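Local structure of methylxanthine N1-demethylase NdmA (6ICN) at residues H36-V41 and G139-R144; Q170-W175 and K279-F284; Q219-Y224 and S242-M247; P248-L253 and F267-P272. The protein catalyses the NADH-dependent N1-demethylation of caffeine to theobromine and formaldehyde, using a Rieske [2Fe-2S] cluster and a non-heme metal centre. One frame throughout, in Å; residues are numbered along the deposited sequence.

Contact 1: H36-V41 and G139-R144; sequences HPVCTV and GLIWIR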
# COMPACT_ATOMS: atom_id res chain seq x y z
N HIS A 36 10.16 -27.50 -23.18
CA HIS A 36 9.17 -26.71 -22.47
C HIS A 36 9.30 -25.25 -22.87
O HIS A 36 10.42 -24.75 -23.00
CB HIS A 36 9.34 -26.82 -20.95
CG HIS A 36 9.27 -28.23 -20.43
ND1 HIS A 36 8.08 -28.91 -20.29
CD2 HIS A 36 10.24 -29.07 -20.01
CE1 HIS A 36 8.33 -30.13 -19.82
NE2 HIS A 36 9.63 -30.25 -19.63
N PRO A 37 8.18 -24.53 -23.01
CA PRO A 37 8.25 -23.09 -23.28
C PRO A 37 8.64 -22.37 -22.00
O PRO A 37 8.19 -22.73 -20.91
CB PRO A 37 6.82 -22.74 -23.71
CG PRO A 37 5.97 -23.71 -22.87
CD PRO A 37 6.80 -24.98 -22.73
N VAL A 38 9.45 -21.33 -22.13
CA VAL A 38 9.86 -20.58 -20.95
C VAL A 38 9.46 -19.12 -21.02
O VAL A 38 9.35 -18.48 -19.95
CB VAL A 38 11.38 -20.70 -20.70
CG1 VAL A 38 11.72 -22.18 -20.38
CG2 VAL A 38 12.21 -20.18 -21.90
N CYS A 39 9.22 -18.58 -22.20
CA CYS A 39 8.82 -17.18 -22.34
C CYS A 39 8.32 -16.99 -23.76
O CYS A 39 8.56 -17.84 -24.63
CB CYS A 39 9.99 -16.24 -22.04
SG CYS A 39 11.40 -16.33 -23.21
N THR A 40 7.59 -15.90 -23.97
CA THR A 40 7.32 -15.48 -25.34
C THR A 40 8.51 -14.71 -25.88
O THR A 40 9.35 -14.18 -25.13
CB THR A 40 6.08 -14.58 -25.42
OG1 THR A 40 6.34 -13.34 -24.73
CG2 THR A 40 4.86 -15.27 -24.80
N VAL A 41 8.60 -14.66 -27.22
CA VAL A 41 9.61 -13.82 -27.86
C VAL A 41 9.42 -12.37 -27.43
O VAL A 41 10.40 -11.67 -27.11
CB VAL A 41 9.55 -13.97 -29.39
CG1 VAL A 41 10.47 -12.94 -30.08
CG2 VAL A 41 9.98 -15.39 -29.79
N GLY A 139 6.47 -18.22 -31.84
CA GLY A 139 6.50 -17.02 -31.03
C GLY A 139 6.82 -17.27 -29.57
O GLY A 139 6.75 -16.32 -28.76
N LEU A 140 7.14 -18.50 -29.21
CA LEU A 140 7.62 -18.83 -27.87
C LEU A 140 9.07 -19.29 -27.96
O LEU A 140 9.54 -19.74 -29.01
CB LEU A 140 6.77 -19.94 -27.23
CG LEU A 140 5.24 -19.77 -27.23
CD1 LEU A 140 4.53 -20.94 -26.54
CD2 LEU A 140 4.81 -18.45 -26.61
N ILE A 141 9.75 -19.22 -26.82
CA ILE A 141 11.11 -19.73 -26.67
C ILE A 141 11.02 -21.03 -25.88
O ILE A 141 10.44 -21.05 -24.79
CB ILE A 141 12.02 -18.72 -25.94
CG1 ILE A 141 12.09 -17.40 -26.71
CG2 ILE A 141 13.40 -19.32 -25.70
CD1 ILE A 141 12.66 -17.55 -28.08
N TRP A 142 11.61 -22.10 -26.44
CA TRP A 142 11.53 -23.44 -25.87
C TRP A 142 12.91 -23.92 -25.44
O TRP A 142 13.90 -23.67 -26.12
CB TRP A 142 10.98 -24.43 -26.91
CG TRP A 142 9.67 -24.06 -27.49
CD1 TRP A 142 9.43 -23.14 -28.49
CD2 TRP A 142 8.40 -24.62 -27.14
NE1 TRP A 142 8.08 -23.09 -28.76
CE2 TRP A 142 7.43 -23.98 -27.94
CE3 TRP A 142 7.98 -25.57 -26.19
CZ2 TRP A 142 6.07 -24.29 -27.86
CZ3 TRP A 142 6.64 -25.87 -26.12
CH2 TRP A 142 5.70 -25.24 -26.94
N ILE A 143 12.97 -24.61 -24.30
CA ILE A 143 14.23 -25.14 -23.77
C ILE A 143 14.07 -26.62 -23.45
O ILE A 143 13.06 -27.04 -22.88
CB ILE A 143 14.69 -24.37 -22.51
CG1 ILE A 143 15.08 -22.94 -22.89
CG2 ILE A 143 15.88 -25.08 -21.84
CD1 ILE A 143 15.43 -22.09 -21.66
N ARG A 144 15.08 -27.43 -23.84
CA ARG A 144 15.16 -28.82 -23.41
C ARG A 144 16.40 -28.98 -22.54
O ARG A 144 17.53 -28.80 -23.01
CB ARG A 144 15.22 -29.79 -24.59
CG ARG A 144 15.34 -31.26 -24.14
CD ARG A 144 15.22 -32.20 -25.34
NE ARG A 144 16.26 -31.95 -26.34
CZ ARG A 144 16.29 -32.53 -27.54
NH1 ARG A 144 15.35 -33.40 -27.88
NH2 ARG A 144 17.27 -32.25 -28.39
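The edge of the Rieske domain's six-stranded antiparallel sheet forms here, where His36-Thr40 pairs with Leu140-Ile143. His36 and Ile143 exchange both backbone bonds, Ile143 N donating to His36 O at 2.9 Å. The pairing then takes in an extra residue, so that Val38 and Cys39 both face Ile141, as in a beta bulge. Val38 N donates a hydrogen bond to Ile141 O at 2.9 Å, while Ile141 N reaches Cys39 O almost straight, at 2.8 Å. Beyond the bulge Val41 N meets Gly139 O from above the carbonyl plane. Glycine suits position 139, since at phi 88° a CB would collide with the carbonyl O of the residue before.

Proline suits the non-hydrogen-bonded position 37, having no N-H to give. Pro37 CB presents its C-H to the indole face of Trp142, 4.0 Å from the centroid of the six-membered ring, and Pro37 CD comes within 3.5 Å of Trp142 CZ3. With CG anti to the carbonyl carbon (chi1 -55°), the Trp142 ring folds back beneath the proline. On the other face, Val38 CG2 packs 3.8 Å from Ile143 CD1, and Cys39 SG lies against Ile141 CB. Leu55, Val57 and Leu59 of strand 55-59 pack on that side; strand 131-137 continues the sheet beyond 140-144; Pro37, Leu140 and Trp142 turn toward strand 263-274; Thr40 OG1 caps Glu43 N in helix 41-47.

Contact 2: Q170-W175 and K279-F284; sequences QEPYWW and KNFLIF
Tyr173 and Asn280 carry the backbone pairing, with Tyr173 N donating to Asn280 O at 3.0 Å. Tyr173 O accepts twice, from Asn280 N and, on the opposite face of its plane, from Asn280 ND2 at 3.2 Å, so one carbonyl is gripped by two nitrogens of one residue; Asn280 OD1 bonds to Ser270 OG. Farther along, Gln170 N bonds to Leu282 O, and a water links the strands between these pairs by accepting from Leu282 N and donating weakly to Gln170 O and Glu171 O.

Strand 166-175, broken here by a short loop, is an outer strand of the seven-stranded antiparallel sheet of the catalytic domain, the sheet of the helix-grip fold in Rieske oxygenases.

Aliphatic groups lie over rings at both paired positions. The CB of Asn280 sits 3.4 Å from the centroid of the Tyr173 ring, which is swung over it by a chi1 of 60°. Lys279, fully extended, runs across one face of Trp174, its CB 3.8 Å from the centroid of the six-membered ring, and its CE then packs on Pro172 CG. A long flexible chain suits this role, since its NZ still reaches Val38 O and the carboxylate of Glu43.

Among the polar ends, Tyr173 OH bonds to Asn268 and Arg182, and its ring stacks with Phe304 of the caffeine pocket. A leucine in place of Tyr173 would probably lose that stack and leave Asn268 and Arg182 without their hydroxyl partner. Gln170 OE1, 3.4 Å from Phe284 CE1, accepts from Asn300 ND2.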
# COMPACT_ATOMS: atom_id res chain seq x y z
N GLN A 170 -1.17 -14.74 -26.48
CA GLN A 170 -1.52 -13.99 -25.27
C GLN A 170 -0.32 -13.83 -24.35
O GLN A 170 0.69 -14.53 -24.45
CB GLN A 170 -2.68 -14.66 -24.53
CG GLN A 170 -3.96 -14.62 -25.32
CD GLN A 170 -5.22 -14.68 -24.47
OE1 GLN A 170 -6.31 -14.77 -25.00
NE2 GLN A 170 -5.06 -14.62 -23.14
N GLU A 171 -0.43 -12.87 -23.43
CA GLU A 171 0.57 -12.78 -22.39
C GLU A 171 0.49 -14.01 -21.48
O GLU A 171 -0.60 -14.54 -21.25
CB GLU A 171 0.36 -11.51 -21.57
CG GLU A 171 0.80 -10.27 -22.36
CD GLU A 171 0.48 -8.97 -21.68
OE1 GLU A 171 -0.06 -8.99 -20.55
OE2 GLU A 171 0.79 -7.92 -22.28
N PRO A 172 1.61 -14.47 -20.95
CA PRO A 172 1.57 -15.64 -20.06
C PRO A 172 0.77 -15.35 -18.80
O PRO A 172 0.69 -14.21 -18.34
CB PRO A 172 3.04 -15.93 -19.74
CG PRO A 172 3.82 -14.76 -20.27
CD PRO A 172 2.99 -14.05 -21.28
N TYR A 173 0.19 -16.41 -18.23
CA TYR A 173 -0.54 -16.32 -16.97
C TYR A 173 0.02 -17.34 -15.98
O TYR A 173 0.29 -18.49 -16.33
CB TYR A 173 -2.07 -16.51 -17.18
CG TYR A 173 -2.51 -17.82 -17.79
CD1 TYR A 173 -2.40 -18.06 -19.17
CD2 TYR A 173 -3.06 -18.84 -16.99
CE1 TYR A 173 -2.81 -19.27 -19.72
CE2 TYR A 173 -3.48 -20.04 -17.55
CZ TYR A 173 -3.36 -20.25 -18.90
OH TYR A 173 -3.75 -21.46 -19.44
N TRP A 174 0.21 -16.90 -14.75
CA TRP A 174 0.87 -17.71 -13.73
C TRP A 174 -0.17 -18.30 -12.79
O TRP A 174 -1.04 -17.58 -12.30
CB TRP A 174 1.85 -16.87 -12.94
CG TRP A 174 3.02 -16.44 -13.72
CD1 TRP A 174 3.07 -15.47 -14.69
CD2 TRP A 174 4.34 -16.94 -13.58
NE1 TRP A 174 4.35 -15.36 -15.17
CE2 TRP A 174 5.15 -16.25 -14.50
CE3 TRP A 174 4.91 -17.92 -12.77
CZ2 TRP A 174 6.51 -16.49 -14.62
CZ3 TRP A 174 6.27 -18.17 -12.89
CH2 TRP A 174 7.05 -17.46 -13.81
N TRP A 175 -0.07 -19.61 -12.53
CA TRP A 175 -0.95 -20.28 -11.57
C TRP A 175 -0.13 -21.00 -10.51
O TRP A 175 0.93 -21.56 -10.79
CB TRP A 175 -1.85 -21.31 -12.25
CG TRP A 175 -3.04 -20.76 -12.99
CD1 TRP A 175 -3.39 -19.45 -13.15
CD2 TRP A 175 -4.06 -21.54 -13.62
NE1 TRP A 175 -4.57 -19.36 -13.87
CE2 TRP A 175 -5.00 -20.63 -14.16
CE3 TRP A 175 -4.28 -22.91 -13.78
CZ2 TRP A 175 -6.13 -21.06 -14.85
CZ3 TRP A 175 -5.41 -23.34 -14.48
CH2 TRP A 175 -6.32 -22.41 -15.00
N LYS A 279 3.90 -21.37 -15.38
CA LYS A 279 3.76 -20.22 -16.26
C LYS A 279 3.11 -20.74 -17.53
O LYS A 279 3.67 -21.60 -18.22
CB LYS A 279 5.13 -19.59 -16.54
CG LYS A 279 5.10 -18.42 -17.51
CD LYS A 279 6.54 -17.96 -17.78
CE LYS A 279 6.54 -16.71 -18.65
NZ LYS A 279 7.94 -16.19 -18.86
N ASN A 280 1.90 -20.27 -17.81
CA ASN A 280 1.06 -20.86 -18.83
C ASN A 280 0.96 -19.96 -20.06
O ASN A 280 0.92 -18.73 -19.94
CB ASN A 280 -0.32 -21.17 -18.27
CG ASN A 280 -0.23 -22.10 -17.07
OD1 ASN A 280 0.04 -23.30 -17.24
ND2 ASN A 280 -0.38 -21.56 -15.87
N PHE A 281 0.92 -20.58 -21.23
CA PHE A 281 0.85 -19.87 -22.50
C PHE A 281 -0.39 -20.30 -23.26
O PHE A 281 -0.70 -21.49 -23.34
CB PHE A 281 2.11 -20.15 -23.35
CG PHE A 281 3.41 -19.79 -22.65
CD1 PHE A 281 4.02 -20.68 -21.76
CD2 PHE A 281 4.02 -18.56 -22.88
CE1 PHE A 281 5.21 -20.35 -21.12
CE2 PHE A 281 5.22 -18.21 -22.24
CZ PHE A 281 5.81 -19.10 -21.36
N LEU A 282 -1.11 -19.32 -23.82
CA LEU A 282 -2.20 -19.57 -24.75
C LEU A 282 -1.94 -18.81 -26.04
O LEU A 282 -1.69 -17.60 -26.03
CB LEU A 282 -3.57 -19.13 -24.18
CG LEU A 282 -4.73 -19.33 -25.19
CD1 LEU A 282 -5.00 -20.82 -25.39
CD2 LEU A 282 -6.00 -18.60 -24.75
N ILE A 283 -1.96 -19.54 -27.15
CA ILE A 283 -1.97 -18.96 -28.48
C ILE A 283 -3.29 -19.38 -29.12
O ILE A 283 -3.67 -20.56 -29.03
CB ILE A 283 -0.79 -19.46 -29.33
CG1 ILE A 283 0.53 -19.26 -28.59
CG2 ILE A 283 -0.74 -18.73 -30.68
CD1 ILE A 283 1.74 -19.78 -29.35
N PHE A 284 -3.99 -18.45 -29.76
CA PHE A 284 -5.23 -18.85 -30.40
C PHE A 284 -5.29 -18.29 -31.81
O PHE A 284 -4.77 -17.21 -32.10
CB PHE A 284 -6.50 -18.45 -29.59
CG PHE A 284 -6.73 -16.97 -29.48
CD1 PHE A 284 -6.15 -16.24 -28.46
CD2 PHE A 284 -7.56 -16.32 -30.39
CE1 PHE A 284 -6.39 -14.88 -28.36
CE2 PHE A 284 -7.78 -14.95 -30.30
CZ PHE A 284 -7.19 -14.23 -29.29
O HOH W 1 -0.00 -16.76 -23.00

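Contact 3: Q219-Y224 and S242-M247; sequences QFRFVY and SYTCSM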
# COMPACT_ATOMS: atom_id res chain seq x y z
N GLN A 219 1.78 -38.09 -29.12
CA GLN A 219 0.62 -37.24 -28.92
C GLN A 219 -0.58 -38.08 -28.51
O GLN A 219 -0.75 -39.20 -28.99
CB GLN A 219 0.27 -36.46 -30.20
CG GLN A 219 1.46 -35.78 -30.85
CD GLN A 219 1.18 -35.38 -32.29
OE1 GLN A 219 0.23 -35.86 -32.90
NE2 GLN A 219 1.99 -34.48 -32.82
N PHE A 220 -1.41 -37.53 -27.63
CA PHE A 220 -2.75 -38.05 -27.43
C PHE A 220 -3.69 -37.38 -28.42
O PHE A 220 -3.71 -36.14 -28.52
CB PHE A 220 -3.23 -37.80 -26.00
CG PHE A 220 -3.34 -39.05 -25.15
CD1 PHE A 220 -3.74 -40.26 -25.72
CD2 PHE A 220 -3.09 -39.01 -23.79
CE1 PHE A 220 -3.86 -41.41 -24.94
CE2 PHE A 220 -3.20 -40.17 -23.00
CZ PHE A 220 -3.58 -41.36 -23.58
N ARG A 221 -4.47 -38.18 -29.16
CA ARG A 221 -5.43 -37.66 -30.11
C ARG A 221 -6.82 -38.17 -29.76
O ARG A 221 -7.01 -39.37 -29.53
CB ARG A 221 -5.07 -38.06 -31.55
CG ARG A 221 -3.69 -37.59 -31.98
CD ARG A 221 -3.52 -37.67 -33.47
NE ARG A 221 -2.17 -37.28 -33.85
CZ ARG A 221 -1.75 -37.22 -35.11
NH1 ARG A 221 -2.58 -37.52 -36.09
NH2 ARG A 221 -0.50 -36.85 -35.37
N PHE A 222 -7.79 -37.25 -29.70
CA PHE A 222 -9.18 -37.62 -29.43
C PHE A 222 -10.10 -36.49 -29.86
O PHE A 222 -9.68 -35.33 -29.97
CB PHE A 222 -9.40 -38.00 -27.95
CG PHE A 222 -8.85 -37.00 -26.94
CD1 PHE A 222 -7.53 -37.08 -26.50
CD2 PHE A 222 -9.67 -36.02 -26.41
CE1 PHE A 222 -7.04 -36.17 -25.55
CE2 PHE A 222 -9.19 -35.10 -25.47
CZ PHE A 222 -7.87 -35.17 -25.05
N VAL A 223 -11.37 -36.84 -30.13
CA VAL A 223 -12.37 -35.93 -30.68
C VAL A 223 -13.62 -35.94 -29.81
O VAL A 223 -14.05 -36.99 -29.31
CB VAL A 223 -12.71 -36.31 -32.14
CG1 VAL A 223 -13.78 -35.38 -32.71
CG2 VAL A 223 -11.46 -36.28 -33.00
N TYR A 224 -14.23 -34.76 -29.62
CA TYR A 224 -15.37 -34.57 -28.72
C TYR A 224 -16.35 -33.60 -29.36
O TYR A 224 -16.01 -32.43 -29.59
CB TYR A 224 -14.91 -34.07 -27.35
CG TYR A 224 -15.99 -33.65 -26.36
CD1 TYR A 224 -17.28 -34.18 -26.42
CD2 TYR A 224 -15.72 -32.72 -25.35
CE1 TYR A 224 -18.27 -33.80 -25.52
CE2 TYR A 224 -16.70 -32.33 -24.44
CZ TYR A 224 -17.97 -32.88 -24.52
OH TYR A 224 -18.96 -32.51 -23.63
N SER A 242 -11.33 -31.27 -31.81
CA SER A 242 -10.29 -32.24 -32.15
C SER A 242 -9.01 -31.91 -31.40
O SER A 242 -8.41 -30.86 -31.65
CB SER A 242 -10.04 -32.27 -33.66
OG SER A 242 -8.95 -33.12 -33.95
N TYR A 243 -8.58 -32.80 -30.50
CA TYR A 243 -7.42 -32.58 -29.65
C TYR A 243 -6.20 -33.32 -30.19
O TYR A 243 -6.27 -34.52 -30.47
CB TYR A 243 -7.67 -33.07 -28.22
CG TYR A 243 -8.73 -32.35 -27.42
CD1 TYR A 243 -10.08 -32.66 -27.59
CD2 TYR A 243 -8.39 -31.39 -26.47
CE1 TYR A 243 -11.06 -32.03 -26.84
CE2 TYR A 243 -9.36 -30.75 -25.71
CZ TYR A 243 -10.70 -31.08 -25.90
OH TYR A 243 -11.68 -30.46 -25.17
N THR A 244 -5.07 -32.62 -30.25
CA THR A 244 -3.77 -33.23 -30.47
C THR A 244 -2.87 -32.76 -29.34
O THR A 244 -2.49 -31.58 -29.30
CB THR A 244 -3.18 -32.82 -31.82
OG1 THR A 244 -4.12 -33.10 -32.86
CG2 THR A 244 -1.88 -33.57 -32.07
N CYS A 245 -2.56 -33.66 -28.41
CA CYS A 245 -1.89 -33.28 -27.17
C CYS A 245 -0.47 -33.82 -27.20
O CYS A 245 -0.25 -35.01 -26.95
CB CYS A 245 -2.66 -33.80 -25.96
SG CYS A 245 -4.39 -33.28 -25.89
N SER A 246 0.49 -32.95 -27.50
CA SER A 246 1.90 -33.34 -27.47
C SER A 246 2.34 -33.56 -26.03
O SER A 246 2.37 -32.63 -25.23
CB SER A 246 2.76 -32.26 -28.14
OG SER A 246 2.43 -32.13 -29.51
N MET A 247 2.68 -34.80 -25.69
CA MET A 247 3.02 -35.12 -24.29
C MET A 247 4.30 -34.43 -23.90
O MET A 247 5.24 -34.37 -24.70
CB MET A 247 3.13 -36.63 -24.07
CG MET A 247 1.80 -37.35 -24.29
SD MET A 247 0.63 -36.96 -22.94
CE MET A 247 1.37 -37.89 -21.62
O HOH W 2 4.35 -33.62 -31.18
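Phe222 and Tyr243 stack with their rings offset, planes at 21° and centroids 4.6 Å apart. Phe222 CE2 stands over one face of the tyrosine, 3.4 Å from Tyr243 CG, and Tyr243 CB in turn lies over the phenylalanine face. The chi1 of 50° sets the Phe222 ring between its backbone N and carbonyl carbon. Cys245 SG approaches the same ring obliquely, and beyond it Phe220 CB touches Cys245 CB. Flat rings suit this face: Tyr243 packs beside Ile251 and Leu253 within the sheet, while Phe220 meets Trp338 of helix 330-348 edge-to-face.

The other face is more polar. Gln219 extends its amide over Thr244, its OE1 3.2 Å from Thr244 CG2. Arg221 grips that OE1 side-on with NE and NH2, the latter at 2.8 Å, the oxygen lying in the guanidinium plane. Gln219 NE2 reaches a water that also bonds to Ser246 OG, itself bonded to Tyr156 N. An alanine at Gln219 is likely to set the guanidinium of Arg221 free to turn and to break the water link to Ser246.

Four regular antiparallel backbone bonds join the strands, between a buried aromatic face and another whose Gln219 and Arg221 are partly exposed.

Contact 4: P248-L253 and F267-P272; sequences PFAINL and FNVSCP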
# COMPACT_ATOMS: atom_id res chain seq x y z
N PRO A 248 4.38 -33.94 -22.65
CA PRO A 248 3.40 -34.08 -21.57
C PRO A 248 2.42 -32.93 -21.34
O PRO A 248 1.41 -33.17 -20.69
CB PRO A 248 4.28 -34.20 -20.33
CG PRO A 248 5.51 -33.39 -20.67
CD PRO A 248 5.70 -33.49 -22.16
N PHE A 249 2.70 -31.71 -21.80
CA PHE A 249 1.93 -30.57 -21.29
C PHE A 249 1.30 -29.68 -22.35
O PHE A 249 0.69 -28.66 -21.99
CB PHE A 249 2.81 -29.70 -20.38
CG PHE A 249 3.34 -30.43 -19.17
CD1 PHE A 249 2.51 -31.24 -18.40
CD2 PHE A 249 4.66 -30.28 -18.80
CE1 PHE A 249 3.02 -31.92 -17.30
CE2 PHE A 249 5.18 -30.95 -17.69
CZ PHE A 249 4.34 -31.78 -16.94
N ALA A 250 1.43 -29.99 -23.63
CA ALA A 250 0.91 -29.11 -24.67
C ALA A 250 -0.39 -29.66 -25.23
O ALA A 250 -0.51 -30.86 -25.49
CB ALA A 250 1.93 -28.96 -25.80
N ILE A 251 -1.38 -28.77 -25.41
CA ILE A 251 -2.68 -29.15 -25.96
C ILE A 251 -2.99 -28.28 -27.17
O ILE A 251 -3.04 -27.05 -27.07
CB ILE A 251 -3.80 -29.03 -24.92
CG1 ILE A 251 -3.52 -29.96 -23.73
CG2 ILE A 251 -5.16 -29.32 -25.54
CD1 ILE A 251 -4.27 -29.54 -22.49
N ASN A 252 -3.24 -28.92 -28.32
CA ASN A 252 -3.72 -28.25 -29.52
C ASN A 252 -5.18 -28.66 -29.71
O ASN A 252 -5.47 -29.83 -29.95
CB ASN A 252 -2.87 -28.63 -30.73
CG ASN A 252 -3.24 -27.83 -31.98
OD1 ASN A 252 -2.67 -26.77 -32.23
ND2 ASN A 252 -4.19 -28.34 -32.76
N LEU A 253 -6.09 -27.69 -29.56
CA LEU A 253 -7.53 -27.95 -29.68
C LEU A 253 -8.07 -27.22 -30.90
O LEU A 253 -8.11 -25.98 -30.93
CB LEU A 253 -8.26 -27.51 -28.40
CG LEU A 253 -9.79 -27.49 -28.48
CD1 LEU A 253 -10.36 -28.86 -28.89
CD2 LEU A 253 -10.39 -27.05 -27.13
N PHE A 267 -4.15 -23.25 -28.49
CA PHE A 267 -2.90 -23.94 -28.20
C PHE A 267 -2.48 -23.52 -26.80
O PHE A 267 -2.14 -22.35 -26.57
CB PHE A 267 -1.83 -23.62 -29.24
CG PHE A 267 -0.49 -24.24 -28.98
CD1 PHE A 267 -0.25 -25.58 -29.28
CD2 PHE A 267 0.54 -23.48 -28.44
CE1 PHE A 267 0.99 -26.14 -29.05
CE2 PHE A 267 1.80 -24.04 -28.20
CZ PHE A 267 2.03 -25.37 -28.51
N ASN A 268 -2.53 -24.46 -25.87
CA ASN A 268 -2.23 -24.16 -24.47
C ASN A 268 -1.09 -25.05 -24.01
O ASN A 268 -1.12 -26.26 -24.21
CB ASN A 268 -3.48 -24.36 -23.59
CG ASN A 268 -3.31 -23.75 -22.20
OD1 ASN A 268 -2.90 -24.45 -21.27
ND2 ASN A 268 -3.59 -22.43 -22.06
N VAL A 269 -0.07 -24.44 -23.40
CA VAL A 269 1.06 -25.21 -22.88
C VAL A 269 1.54 -24.59 -21.56
O VAL A 269 1.56 -23.37 -21.39
CB VAL A 269 2.19 -25.31 -23.93
CG1 VAL A 269 2.66 -23.91 -24.40
CG2 VAL A 269 3.36 -26.17 -23.42
N SER A 270 1.92 -25.45 -20.61
CA SER A 270 2.36 -25.03 -19.29
C SER A 270 3.87 -25.21 -19.16
O SER A 270 4.40 -26.29 -19.45
CB SER A 270 1.67 -25.84 -18.17
OG SER A 270 0.26 -25.77 -18.23
N CYS A 271 4.55 -24.16 -18.70
CA CYS A 271 5.93 -24.29 -18.24
C CYS A 271 5.94 -24.75 -16.79
O CYS A 271 5.42 -24.04 -15.91
CB CYS A 271 6.67 -22.97 -18.36
SG CYS A 271 8.40 -23.00 -17.76
N PRO A 272 6.48 -25.92 -16.49
CA PRO A 272 6.65 -26.34 -15.10
C PRO A 272 7.78 -25.57 -14.44
O PRO A 272 8.96 -25.95 -14.52
CB PRO A 272 6.96 -27.83 -15.22
CG PRO A 272 7.71 -27.92 -16.52
CD PRO A 272 7.03 -26.93 -17.43
O HOH W 3 -0.50 -28.07 -18.93
O HOH W 4 -1.50 -27.23 -20.87
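Phe249 and Pro272 meet at the end far from the turn of a beta hairpin, strands 250-257 and 263-274, in the middle of the catalytic domain's antiparallel sheet. Followed outward, Phe249 first brings its CB to 3.9 Å from Ser270 O. With CG anti to the carbonyl carbon (chi1 -61°), the ring is directed toward Ser270 and Pro272. CD2 still skirts Ser270 O, and the next atom, CE2, ends 4.1 Å from Pro272 CG. One face of this ring is covered by Pro248 CG, and helix 179-186 touches it through Ala179. A large flat ring suits the spot, since it spans from Ser270 to Pro272 where the strands are no longer paired.

Regular pairing centres on Ile251 and Asn268. Ile251 N donates to Asn268 O at 2.8 Å, and Asn268 N returns the bond to Ile251 O. On one face the small Ala250 fits between neighbours, its CB 3.9 Å from Val269 CG2 and a little farther from the ring of Phe267. Asn268 points to the other face, toward Tyr173.

At Phe249 the chain turns out of strand geometry (psi 3°), so its O is not set for the next backbone bond. A water stands 2.8 Å from Phe249 O and 3.1 Å from Asn268 OD1, and Ser270 N, 3.7 Å from Phe249 O, is buried with no partner in the model.

Along the chain contact 1 closes first, within the Rieske domain; contact 2 then spans a long loop that contains contact 3 followed by contact 4. The last three share the seven-stranded antiparallel sheet of the catalytic domain: contact 2 at its 166-175 edge, contact 4 in the middle, contact 3 toward the other edge. Centres of contacts 2 and 4 lie about 10 Å apart, joined by a backbone bond between Lys279 and Cys271; those of contacts 3 and 4 lie about 11 Å apart. Contact 1 packs on contacts 2 and 4, with Cys39 against Phe281 and Pro37 against Cys271, so the Rieske sheet is fastened to the sheet flanking the caffeine pocket.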